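Polyketide biosynthesis cytochrome P450 PksS (Bacillus subtilis, PDB 4YZR) is a heme-dependent cytochrome P450 monooxygenase that acts on dihydrobacillaene in the biosynthesis of the antibiotic polyketide bacillaene. Local coordinates at residues Leu149-Ile154 against Ala241-Thr246; Gln108-Arg113 against Asp210-Lys215; Val247-Ser252 against Glu280-Thr285. All coordinates share one frame; numbering follows the deposited sequence. Where two conformers were deposited one is given.

Interaction 1: Leu149-Ile154 against Ala241-Thr246; sequences LPFIVI and AGLETT. With HEM (protoporphyrin IX containing Fe), chain C; HIS (histidine), chain B.
The Phe151 ring meets Leu243 obliquely, its CD1 lying 3.9 Å from Leu243 CD2, while Arg165, Phe168 and Gln169 of helix 165-175 also pack on the aromatic side chain. The two side chains run side by side and point the same way, and Leu243 CD2 drops beyond the ring onto the backbone, 3.5 Å from Phe151 CA. A second flat group, the porphyrin, carries Ala241 CB over one face, 3.1 Å from HEM C4C, a close fit. On that same face the bound histidine coordinates the heme iron through NE2 at 2.1 Å, and Thr245 OG1 lies beside the imidazole, 3.2 Å from its CD2. Thr246 OG1 reaches the porphyrin periphery at the CMC methyl.

The sequence Ala241-Gly242-Leu243-Glu244-Thr245-Thr246 is the AGxET signature of the long P450 helix, 228-259 here, that passes over the oxygen-binding side of the heme. The helix widens into a pi-type turn at 241-245, and Thr246 OG1 donates to Ala241 O (3.1 Å), five residues back, bonding across the widened turn. Helix 149-154 runs almost antiparallel to it, at 168°, on the side away from the porphyrin. Gly242 brings no side chain, which lets Ile154 CG1 settle 3.8 Å from Gly242 CA. Pro150 CB rests 3.3 Å from Gly242 O, and the proline ring slides past Thr246 in the opposite direction, touching CG2. With CG2 anti to the backbone N, the methyl of Thr246 is turned to Pro150, while OG1, bonded to Ala241 O, lies at the heme edge.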
loop_
_atom_site.group_PDB
_atom_site.type_symbol
_atom_site.label_atom_id
_atom_site.label_comp_id
_atom_site.label_asym_id
_atom_site.label_seq_id
_atom_site.Cartn_x
_atom_site.Cartn_y
_atom_site.Cartn_z
ATOM N N LEU A 149 12.318 -5.128 -6.174
ATOM C CA LEU A 149 12.288 -6.109 -5.102
ATOM C C LEU A 149 10.866 -6.610 -4.856
ATOM O O LEU A 149 10.621 -7.835 -4.937
ATOM C CB LEU A 149 13.004 -5.671 -3.860
ATOM C CG LEU A 149 13.029 -6.667 -2.713
ATOM C CD1 LEU A 149 14.339 -6.636 -1.852
ATOM C CD2 LEU A 149 11.846 -6.661 -1.821
ATOM N N PRO A 150 9.863 -5.743 -4.663
ATOM C CA PRO A 150 8.491 -6.237 -4.401
ATOM C C PRO A 150 7.979 -6.984 -5.596
ATOM O O PRO A 150 7.169 -7.934 -5.432
ATOM C CB PRO A 150 7.740 -4.999 -4.060
ATOM C CG PRO A 150 8.807 -4.039 -3.517
ATOM C CD PRO A 150 9.962 -4.281 -4.431
ATOM N N PHE A 151 8.305 -6.549 -6.807
ATOM C CA PHE A 151 7.870 -7.268 -8.012
ATOM C C PHE A 151 8.397 -8.663 -8.064
ATOM O O PHE A 151 7.615 -9.602 -8.403
ATOM C CB PHE A 151 8.242 -6.476 -9.265
ATOM C CG PHE A 151 7.814 -7.170 -10.564
ATOM C CD1 PHE A 151 6.555 -6.988 -11.017
ATOM C CD2 PHE A 151 8.644 -8.025 -11.162
ATOM C CE1 PHE A 151 6.176 -7.728 -12.202
ATOM C CE2 PHE A 151 8.285 -8.677 -12.301
ATOM C CZ PHE A 151 7.064 -8.553 -12.755
ATOM N N ILE A 152 9.647 -8.873 -7.757
ATOM C CA ILE A 152 10.184 -10.224 -7.791
ATOM C C ILE A 152 9.569 -11.072 -6.656
ATOM O O ILE A 152 9.254 -12.233 -6.847
ATOM C CB ILE A 152 11.723 -10.243 -7.741
ATOM C CG1 ILE A 152 12.280 -9.406 -8.959
ATOM C CG2 ILE A 152 12.263 -11.682 -7.756
ATOM C CD1 ILE A 152 13.726 -9.083 -8.794
ATOM N N VAL A 153 9.403 -10.476 -5.475
ATOM C CA VAL A 153 8.742 -11.190 -4.398
ATOM C C VAL A 153 7.375 -11.652 -4.763
ATOM O O VAL A 153 6.993 -12.833 -4.579
ATOM C CB VAL A 153 8.716 -10.298 -3.133
ATOM C CG1 VAL A 153 7.802 -11.038 -2.091
ATOM C CG2 VAL A 153 10.143 -10.121 -2.620
ATOM N N ILE A 154 6.554 -10.784 -5.329
ATOM C CA ILE A 154 5.204 -11.139 -5.772
ATOM C C ILE A 154 5.253 -12.168 -6.848
ATOM O O ILE A 154 4.401 -13.097 -6.859
ATOM C CB ILE A 154 4.371 -9.907 -6.269
ATOM C CG1 ILE A 154 3.789 -9.254 -5.135
ATOM C CG2 ILE A 154 3.284 -10.266 -7.347
ATOM C CD1 ILE A 154 2.667 -10.102 -4.517
ATOM N N ALA A 241 -1.566 -4.815 -4.451
ATOM C CA ALA A 241 -0.964 -4.480 -3.062
ATOM C C ALA A 241 0.445 -4.728 -2.944
ATOM O O ALA A 241 1.256 -3.869 -2.459
ATOM C CB ALA A 241 -1.764 -5.140 -2.007
ATOM N N GLY A 242 0.888 -5.840 -3.464
ATOM C CA GLY A 242 2.247 -6.231 -3.414
ATOM C C GLY A 242 3.228 -5.471 -4.232
ATOM O O GLY A 242 4.465 -5.618 -4.108
ATOM N N LEU A 243 2.714 -4.681 -5.146
ATOM C CA LEU A 243 3.462 -3.895 -6.054
ATOM C C LEU A 243 3.735 -2.417 -5.721
ATOM O O LEU A 243 4.873 -2.073 -5.353
ATOM C CB LEU A 243 2.994 -4.063 -7.480
ATOM C CG LEU A 243 3.150 -5.502 -7.982
ATOM C CD1 LEU A 243 2.694 -5.645 -9.409
ATOM C CD2 LEU A 243 4.611 -6.048 -7.822
ATOM N N GLU A 244 2.778 -1.524 -5.816
ATOM C CA GLU A 244 3.131 -0.079 -5.934
ATOM C C GLU A 244 3.211 0.347 -4.466
ATOM O O GLU A 244 4.116 1.109 -4.088
ATOM C CB GLU A 244 2.122 0.738 -6.729
ATOM C CG GLU A 244 2.314 2.260 -6.684
ATOM C CD GLU A 244 1.397 2.972 -7.675
ATOM O OE1 GLU A 244 1.567 4.205 -7.780
ATOM O OE2 GLU A 244 0.474 2.377 -8.238
ATOM N N THR A 245 2.328 -0.053 -3.612
ATOM C CA THR A 245 2.316 0.462 -2.275
ATOM C C THR A 245 3.526 -0.062 -1.439
ATOM O O THR A 245 4.191 0.683 -0.703
ATOM C CB THR A 245 0.927 0.292 -1.647
ATOM O OG1 THR A 245 0.517 -1.084 -1.757
ATOM C CG2 THR A 245 0.061 1.179 -2.296
ATOM N N THR A 246 3.911 -1.323 -1.679
ATOM C CA THR A 246 5.111 -1.861 -1.022
ATOM C C THR A 246 6.372 -1.212 -1.578
ATOM O O THR A 246 7.256 -0.880 -0.832
ATOM C CB THR A 246 5.106 -3.406 -1.296
ATOM O OG1 THR A 246 3.866 -3.979 -0.763
ATOM C CG2 THR A 246 6.165 -4.038 -0.590
HETATM C CHA HEM C . -5.647 -3.578 2.943
HETATM C CHB HEM C . -1.847 -0.631 3.413
HETATM C CHC HEM C . 1.015 -4.035 1.446
HETATM C CHD HEM C . -2.816 -6.862 0.860
HETATM C C1A HEM C . -4.879 -2.472 3.223
HETATM C C2A HEM C . -5.294 -1.223 3.876
HETATM C C3A HEM C . -4.264 -0.417 3.936
HETATM C C4A HEM C . -3.106 -1.149 3.417
HETATM C CMA HEM C . -4.241 0.985 4.398
HETATM C CAA HEM C . -6.743 -0.889 4.252
HETATM C CBA HEM C . -7.466 -0.216 3.176
HETATM C CGA HEM C . -8.963 0.238 3.453
HETATM O O1A HEM C . -9.438 0.962 2.510
HETATM O O2A HEM C . -9.383 -0.106 4.495
HETATM C C1B HEM C . -0.734 -1.298 2.906
HETATM C C2B HEM C . 0.612 -0.827 2.924
HETATM C C3B HEM C . 1.446 -1.746 2.379
HETATM C C4B HEM C . 0.572 -2.858 2.006
HETATM C CMB HEM C . 0.958 0.478 3.478
HETATM C CAB HEM C . 2.879 -1.755 2.147
HETATM C CBB HEM C . 3.672 -0.984 2.804
HETATM C C1C HEM C . 0.276 -5.144 1.131
HETATM C C2C HEM C . 0.704 -6.352 0.544
HETATM C C3C HEM C . -0.403 -7.185 0.369
HETATM C C4C HEM C . -1.524 -6.428 0.826
HETATM C CMC HEM C . 2.166 -6.653 0.347
HETATM C CAC HEM C . -0.461 -8.529 -0.183
HETATM C CBC HEM C . 0.376 -8.986 -1.041
HETATM C C1D HEM C . -3.939 -6.239 1.348
HETATM C C2D HEM C . -5.277 -6.773 1.273
HETATM C C3D HEM C . -6.067 -5.844 1.888
HETATM C C4D HEM C . -5.207 -4.736 2.349
HETATM C CMD HEM C . -5.691 -8.121 0.725
HETATM C CAD HEM C . -7.553 -5.914 2.130
HETATM C CBD HEM C . -7.895 -6.553 3.440
HETATM C CGD HEM C . -9.416 -6.765 3.714
HETATM O O1D HEM C . -10.187 -6.099 3.015
HETATM O O2D HEM C . -9.694 -7.541 4.648
HETATM N NA HEM C . -3.532 -2.395 3.060
HETATM N NB HEM C . -0.704 -2.569 2.379
HETATM N NC HEM C . -1.077 -5.219 1.315
HETATM N ND HEM C . -3.901 -5.012 1.967
HETATM FE FE HEM C . -2.306 -3.836 2.239
HETATM C CG HIS B . -2.831 -1.637 -1.363
HETATM N ND1 HIS B . -4.027 -2.374 -1.359
HETATM C CD2 HIS B . -2.136 -2.048 -0.279
HETATM C CE1 HIS B . -4.032 -3.139 -0.282
HETATM N NE2 HIS B . -2.872 -2.956 0.364
#

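Interaction 2: Gln108-Arg113 against Asp210-Lys215; sequences QAFTPR and DDLISK
Ala109 CB presses against Leu212 CD1 at 3.2 Å, closer than ordinary van der Waals contact and the tight point of this small interface. The other branch of the same leucine, CD2, touches Phe110 at CZ, 4.1 Å away. The two side chains cross at about a right angle, and the methyl approaches the ring obliquely. With its CG anti to the backbone N (chi1 -178°), Leu212 extends its fork so that one methyl takes Ala109 and the other Phe110, two consecutive residues of 108-113.

The solvent side is looser. Lys215, an exposed residue one helical turn after Leu212, bends its chain at chi3 and leaves NZ 4.2 Å from Gln108 O, near the carbonyl but too far for a hydrogen bond. Gln108 turns its side-chain NE2 to Leu105 O, while the backbone O of Gln108 accepts from Thr111 OG1 at 3.2 Å. Behind Leu212 the start of helix 212-218 is firmly fixed. Asp211 is its N-cap: OD2 accepts from Ser214 N at 2.8 Å, fairly straight at 160° though reached from above the carboxylate plane, and OD1 takes the hydroxyl hydrogen of Ser214 OG at 2.8 Å. Arg204 forms a salt bridge with OD2, so the cap is also tied to helix 183-206.

Leu212 packs as well on Leu157 and Met158 at the end of helix 148-158, and Phe110 continues inward to Leu238 of helix 228-259, to Leu353 and to the heme.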
loop_
_atom_site.group_PDB
_atom_site.type_symbol
_atom_site.label_atom_id
_atom_site.label_comp_id
_atom_site.label_asym_id
_atom_site.label_seq_id
_atom_site.Cartn_x
_atom_site.Cartn_y
_atom_site.Cartn_z
ATOM N N GLN A 108 -4.792 -17.794 5.666
ATOM C CA GLN A 108 -3.724 -18.705 5.898
ATOM C C GLN A 108 -2.459 -18.435 5.058
ATOM O O GLN A 108 -1.373 -18.786 5.510
ATOM C CB GLN A 108 -4.221 -20.118 5.730
ATOM C CG GLN A 108 -4.533 -20.452 4.314
ATOM C CD GLN A 108 -5.824 -19.848 3.775
ATOM O OE1 GLN A 108 -6.577 -19.121 4.465
ATOM N NE2 GLN A 108 -6.090 -20.185 2.512
ATOM N N ALA A 109 -2.539 -17.838 3.904
ATOM C CA ALA A 109 -1.444 -17.455 3.165
ATOM C C ALA A 109 -0.607 -16.383 3.706
ATOM O O ALA A 109 0.596 -16.157 3.296
ATOM C CB ALA A 109 -1.818 -17.127 1.737
ATOM N N PHE A 110 -1.110 -15.709 4.737
ATOM C CA PHE A 110 -0.390 -14.556 5.313
ATOM C C PHE A 110 -0.234 -14.693 6.802
ATOM O O PHE A 110 0.065 -13.682 7.448
ATOM C CB PHE A 110 -1.134 -13.275 4.863
ATOM C CG PHE A 110 -0.958 -12.969 3.400
ATOM C CD1 PHE A 110 0.108 -12.212 2.945
ATOM C CD2 PHE A 110 -1.832 -13.424 2.493
ATOM C CE1 PHE A 110 0.293 -12.039 1.625
ATOM C CE2 PHE A 110 -1.711 -13.298 1.117
ATOM C CZ PHE A 110 -0.633 -12.538 0.666
ATOM N N THR A 111 -0.178 -15.948 7.275
ATOM C CA THR A 111 0.156 -16.120 8.744
ATOM C C THR A 111 1.618 -15.933 9.016
ATOM O O THR A 111 2.476 -16.034 8.087
ATOM C CB THR A 111 -0.301 -17.461 9.164
ATOM O OG1 THR A 111 0.234 -18.411 8.223
ATOM C CG2 THR A 111 -1.847 -17.448 9.185
ATOM N N PRO A 112 1.947 -15.596 10.285
ATOM C CA PRO A 112 3.351 -15.273 10.574
ATOM C C PRO A 112 4.433 -16.271 10.124
ATOM O O PRO A 112 5.416 -15.824 9.500
ATOM C CB PRO A 112 3.340 -15.101 12.104
ATOM C CG PRO A 112 1.929 -14.609 12.424
ATOM C CD PRO A 112 1.069 -15.425 11.474
ATOM N N ARG A 113 4.203 -17.557 10.204
ATOM C CA ARG A 113 5.233 -18.511 9.834
ATOM C C ARG A 113 5.316 -18.549 8.326
ATOM O O ARG A 113 6.400 -18.727 7.798
ATOM C CB ARG A 113 4.818 -19.892 10.420
ATOM C CG ARG A 113 5.806 -21.016 10.033
ATOM C CD ARG A 113 7.162 -20.863 10.655
ATOM N NE ARG A 113 7.724 -22.213 10.860
ATOM C CZ ARG A 113 8.921 -22.462 11.408
ATOM N NH1 ARG A 113 9.683 -21.460 11.885
ATOM N NH2 ARG A 113 9.328 -23.707 11.524
ATOM N N ASP A 210 3.855 -25.243 -5.611
ATOM C CA ASP A 210 4.182 -24.577 -4.414
ATOM C C ASP A 210 4.180 -23.056 -4.743
ATOM O O ASP A 210 5.215 -22.426 -4.964
ATOM C CB ASP A 210 5.599 -24.984 -4.018
ATOM C CG ASP A 210 5.933 -24.626 -2.638
ATOM O OD1 ASP A 210 4.985 -24.288 -1.916
ATOM O OD2 ASP A 210 7.139 -24.671 -2.274
ATOM N N ASP A 211 3.003 -22.488 -4.716
ATOM C CA ASP A 211 2.829 -21.035 -4.962
ATOM C C ASP A 211 1.445 -20.667 -4.473
ATOM O O ASP A 211 0.518 -21.501 -4.267
ATOM C CB ASP A 211 2.904 -20.694 -6.493
ATOM C CG ASP A 211 1.799 -21.363 -7.250
ATOM O OD1 ASP A 211 1.923 -22.504 -7.691
ATOM O OD2 ASP A 211 0.696 -20.833 -7.472
ATOM N N LEU A 212 1.193 -19.395 -4.371
ATOM C CA LEU A 212 -0.029 -18.917 -3.789
ATOM C C LEU A 212 -1.189 -19.077 -4.685
ATOM O O LEU A 212 -2.356 -19.232 -4.138
ATOM C CB LEU A 212 0.177 -17.456 -3.355
ATOM C CG LEU A 212 -1.006 -16.777 -2.651
ATOM C CD1 LEU A 212 -1.322 -17.552 -1.417
ATOM C CD2 LEU A 212 -0.508 -15.362 -2.245
ATOM N N ILE A 213 -1.110 -19.109 -6.016
ATOM C CA ILE A 213 -2.249 -19.325 -6.826
ATOM C C ILE A 213 -2.729 -20.777 -6.566
ATOM O O ILE A 213 -3.949 -21.020 -6.298
ATOM C CB ILE A 213 -2.006 -19.130 -8.332
ATOM C CG1 ILE A 213 -1.674 -17.641 -8.536
ATOM C CG2 ILE A 213 -3.216 -19.572 -9.144
ATOM C CD1 ILE A 213 -1.236 -17.355 -9.910
ATOM N N SER A 214 -1.800 -21.741 -6.505
ATOM C CA SER A 214 -2.168 -23.116 -6.220
ATOM C C SER A 214 -2.810 -23.174 -4.853
ATOM O O SER A 214 -3.909 -23.881 -4.708
ATOM C CB SER A 214 -0.911 -23.928 -6.173
ATOM O OG SER A 214 -0.362 -24.119 -7.498
ATOM N N LYS A 215 -2.262 -22.546 -3.860
ATOM C CA LYS A 215 -2.793 -22.614 -2.507
ATOM C C LYS A 215 -4.205 -21.990 -2.454
ATOM O O LYS A 215 -5.094 -22.517 -1.723
ATOM C CB LYS A 215 -1.900 -21.959 -1.504
ATOM C CG LYS A 215 -0.575 -22.674 -1.213
ATOM C CD LYS A 215 0.201 -22.021 -0.016
ATOM C CE LYS A 215 -0.698 -21.902 1.255
ATOM N NZ LYS A 215 -0.183 -21.642 2.674
#

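Interaction 3: Val247-Ser252 against Glu280-Thr285; sequences VNLLGS and ELLRYT
Leu249 lays its CD1 methyl across Leu282, 4.0 Å from Leu282 CD2, with its second methyl CD2 hardly farther from the same atom. With CG anti to the backbone N (chi1 173°), the methyls of Leu249 are carried onto a helix that crosses at 93°. Farther along, Ser252 CB and Thr285 CB stand 3.8 Å apart, and Thr285 CG2 packs on Ser252 O at 3.5 Å. A water joins the polar ends: it accepts from Ser252 OG and donates to Thr285 O, both at 2.8 Å. Thr285 OG1 is occupied within its own helix, donating to Leu281 O (2.7 Å), which Thr285 N reaches from the opposite face of the carbonyl plane.

Glu280 and Arg283 are the pair of the P450 K-helix ExxR motif. The guanidinium grips the carboxylate side-on, NE to OE1 and NH2 to OE2, and Arg337 adds a second salt bridge to OE1, consistent with the family's Glu-Arg-Arg triad. Helix 274-285 lies across helix 228-259, which Leu281 and Thr285 meet again at Ala256, while Leu282 leans on Phe345 and Leu249 touches the heme.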
loop_
_atom_site.group_PDB
_atom_site.type_symbol
_atom_site.label_atom_id
_atom_site.label_comp_id
_atom_site.label_asym_id
_atom_site.label_seq_id
_atom_site.Cartn_x
_atom_site.Cartn_y
_atom_site.Cartn_z
ATOM N N VAL A 247 6.414 -1.009 -2.906
ATOM C CA VAL A 247 7.471 -0.204 -3.519
ATOM C C VAL A 247 7.587 1.110 -2.816
ATOM O O VAL A 247 8.724 1.591 -2.566
ATOM C CB VAL A 247 7.151 -0.046 -5.027
ATOM C CG1 VAL A 247 8.103 0.944 -5.673
ATOM C CG2 VAL A 247 7.261 -1.401 -5.730
ATOM N N ASN A 248 6.478 1.778 -2.524
ATOM C CA ASN A 248 6.518 3.093 -1.911
ATOM C C ASN A 248 7.028 2.996 -0.486
ATOM O O ASN A 248 7.698 3.963 -0.056
ATOM C CB ASN A 248 5.185 3.789 -2.041
ATOM C CG ASN A 248 4.893 4.190 -3.439
ATOM O OD1 ASN A 248 5.904 4.355 -4.180
ATOM N ND2 ASN A 248 3.694 4.330 -3.780
ATOM N N LEU A 249 6.715 1.991 0.274
ATOM C CA LEU A 249 7.372 1.873 1.571
ATOM C C LEU A 249 8.888 1.920 1.390
ATOM O O LEU A 249 9.635 2.592 2.115
ATOM C CB LEU A 249 6.965 0.621 2.331
ATOM C CG LEU A 249 7.720 0.309 3.624
ATOM C CD1 LEU A 249 7.636 1.428 4.664
ATOM C CD2 LEU A 249 7.266 -0.993 4.255
ATOM N N LEU A 250 9.386 1.077 0.470
ATOM C CA LEU A 250 10.838 1.003 0.326
ATOM C C LEU A 250 11.396 2.265 -0.172
ATOM O O LEU A 250 12.479 2.705 0.279
ATOM C CB LEU A 250 11.183 -0.130 -0.609
ATOM C CG LEU A 250 10.806 -1.531 -0.185
ATOM C CD1 LEU A 250 11.248 -2.631 -1.116
ATOM C CD2 LEU A 250 11.113 -1.863 1.238
ATOM N N GLY A 251 10.760 2.929 -1.154
ATOM C CA GLY A 251 11.309 4.146 -1.699
ATOM C C GLY A 251 11.254 5.305 -0.738
ATOM O O GLY A 251 12.238 6.019 -0.472
ATOM N N SER A 252 10.033 5.566 -0.245
ATOM C CA SER A 252 9.855 6.653 0.656
ATOM C C SER A 252 10.533 6.423 1.968
ATOM O O SER A 252 10.991 7.365 2.583
ATOM C CB SER A 252 8.368 6.898 0.880
ATOM O OG SER A 252 7.739 7.262 -0.327
ATOM N N GLU A 280 8.162 3.065 12.322
ATOM C CA GLU A 280 8.268 4.509 12.218
ATOM C C GLU A 280 8.270 4.994 10.803
ATOM O O GLU A 280 7.651 6.019 10.503
ATOM C CB GLU A 280 9.455 5.022 13.011
ATOM C CG GLU A 280 9.628 6.508 12.966
ATOM C CD GLU A 280 8.616 7.299 13.724
ATOM O OE1 GLU A 280 7.571 6.778 14.147
ATOM O OE2 GLU A 280 8.864 8.556 14.030
ATOM N N LEU A 281 8.931 4.249 9.926
ATOM C CA LEU A 281 8.872 4.628 8.504
ATOM C C LEU A 281 7.464 4.472 7.973
ATOM O O LEU A 281 7.025 5.318 7.177
ATOM C CB LEU A 281 9.917 3.860 7.711
ATOM C CG LEU A 281 11.372 4.218 8.097
ATOM C CD1 LEU A 281 12.327 3.256 7.462
ATOM C CD2 LEU A 281 11.787 5.578 7.746
ATOM N N LEU A 282 6.726 3.457 8.353
ATOM C CA LEU A 282 5.311 3.356 7.967
ATOM C C LEU A 282 4.543 4.527 8.458
ATOM O O LEU A 282 3.737 5.113 7.701
ATOM C CB LEU A 282 4.731 2.084 8.516
ATOM C CG LEU A 282 5.066 0.806 7.773
ATOM C CD1 LEU A 282 4.980 -0.446 8.609
ATOM C CD2 LEU A 282 4.209 0.696 6.493
ATOM N N ARG A 283 4.712 4.935 9.707
ATOM C CA ARG A 283 3.987 6.037 10.247
ATOM C C ARG A 283 4.296 7.327 9.529
ATOM O O ARG A 283 3.383 8.082 9.166
ATOM C CB ARG A 283 4.291 6.225 11.745
ATOM C CG ARG A 283 3.548 7.346 12.390
ATOM C CD ARG A 283 4.089 7.793 13.765
ATOM N NE ARG A 283 5.328 8.480 13.663
ATOM C CZ ARG A 283 5.442 9.799 13.506
ATOM N NH1 ARG A 283 4.421 10.585 13.436
ATOM N NH2 ARG A 283 6.663 10.361 13.372
ATOM N N TYR A 284 5.562 7.626 9.339
ATOM C CA TYR A 284 6.039 8.905 8.810
ATOM C C TYR A 284 5.824 9.006 7.299
ATOM O O TYR A 284 5.463 10.131 6.829
ATOM C CB TYR A 284 7.522 9.005 9.157
ATOM C CG TYR A 284 8.141 10.348 8.871
ATOM C CD1 TYR A 284 8.107 11.347 9.784
ATOM C CD2 TYR A 284 8.717 10.566 7.677
ATOM C CE1 TYR A 284 8.733 12.598 9.455
ATOM C CE2 TYR A 284 9.311 11.786 7.341
ATOM C CZ TYR A 284 9.287 12.737 8.235
ATOM O OH TYR A 284 9.876 13.971 7.871
ATOM N N THR A 285 5.940 7.940 6.545
ATOM C CA THR A 285 5.837 8.019 5.112
ATOM C C THR A 285 4.455 7.711 4.651
ATOM O O THR A 285 4.170 7.990 3.473
ATOM C CB THR A 285 6.822 7.087 4.390
ATOM O OG1 THR A 285 6.483 5.700 4.513
ATOM C CG2 THR A 285 8.307 7.397 4.806
HETATM O O HOH W 1 5.318 7.930 0.911
#

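How the interactions relate
From the N terminus, 108-113 comes first and 149-154 second; the chain then returns at 210-215 to close interaction 2 across 96 residues, and at 241-246 to close interaction 1 across 86. These two loops therefore cross. Interaction 3 follows in series, starting at Val247 directly after Thr246 and closing a shorter, mostly helical loop at 280-285. Interactions 1 and 3 touch where Pro150 CG lies 3.7 Å from Leu250 CD1; interaction 2 touches neither. Interaction 2 ties the turn before helix 112-116 to helix 212-218, interaction 1 ties helix 148-158 to helix 228-259, and interaction 3 ties helix 228-259 to the K helix, 274-285.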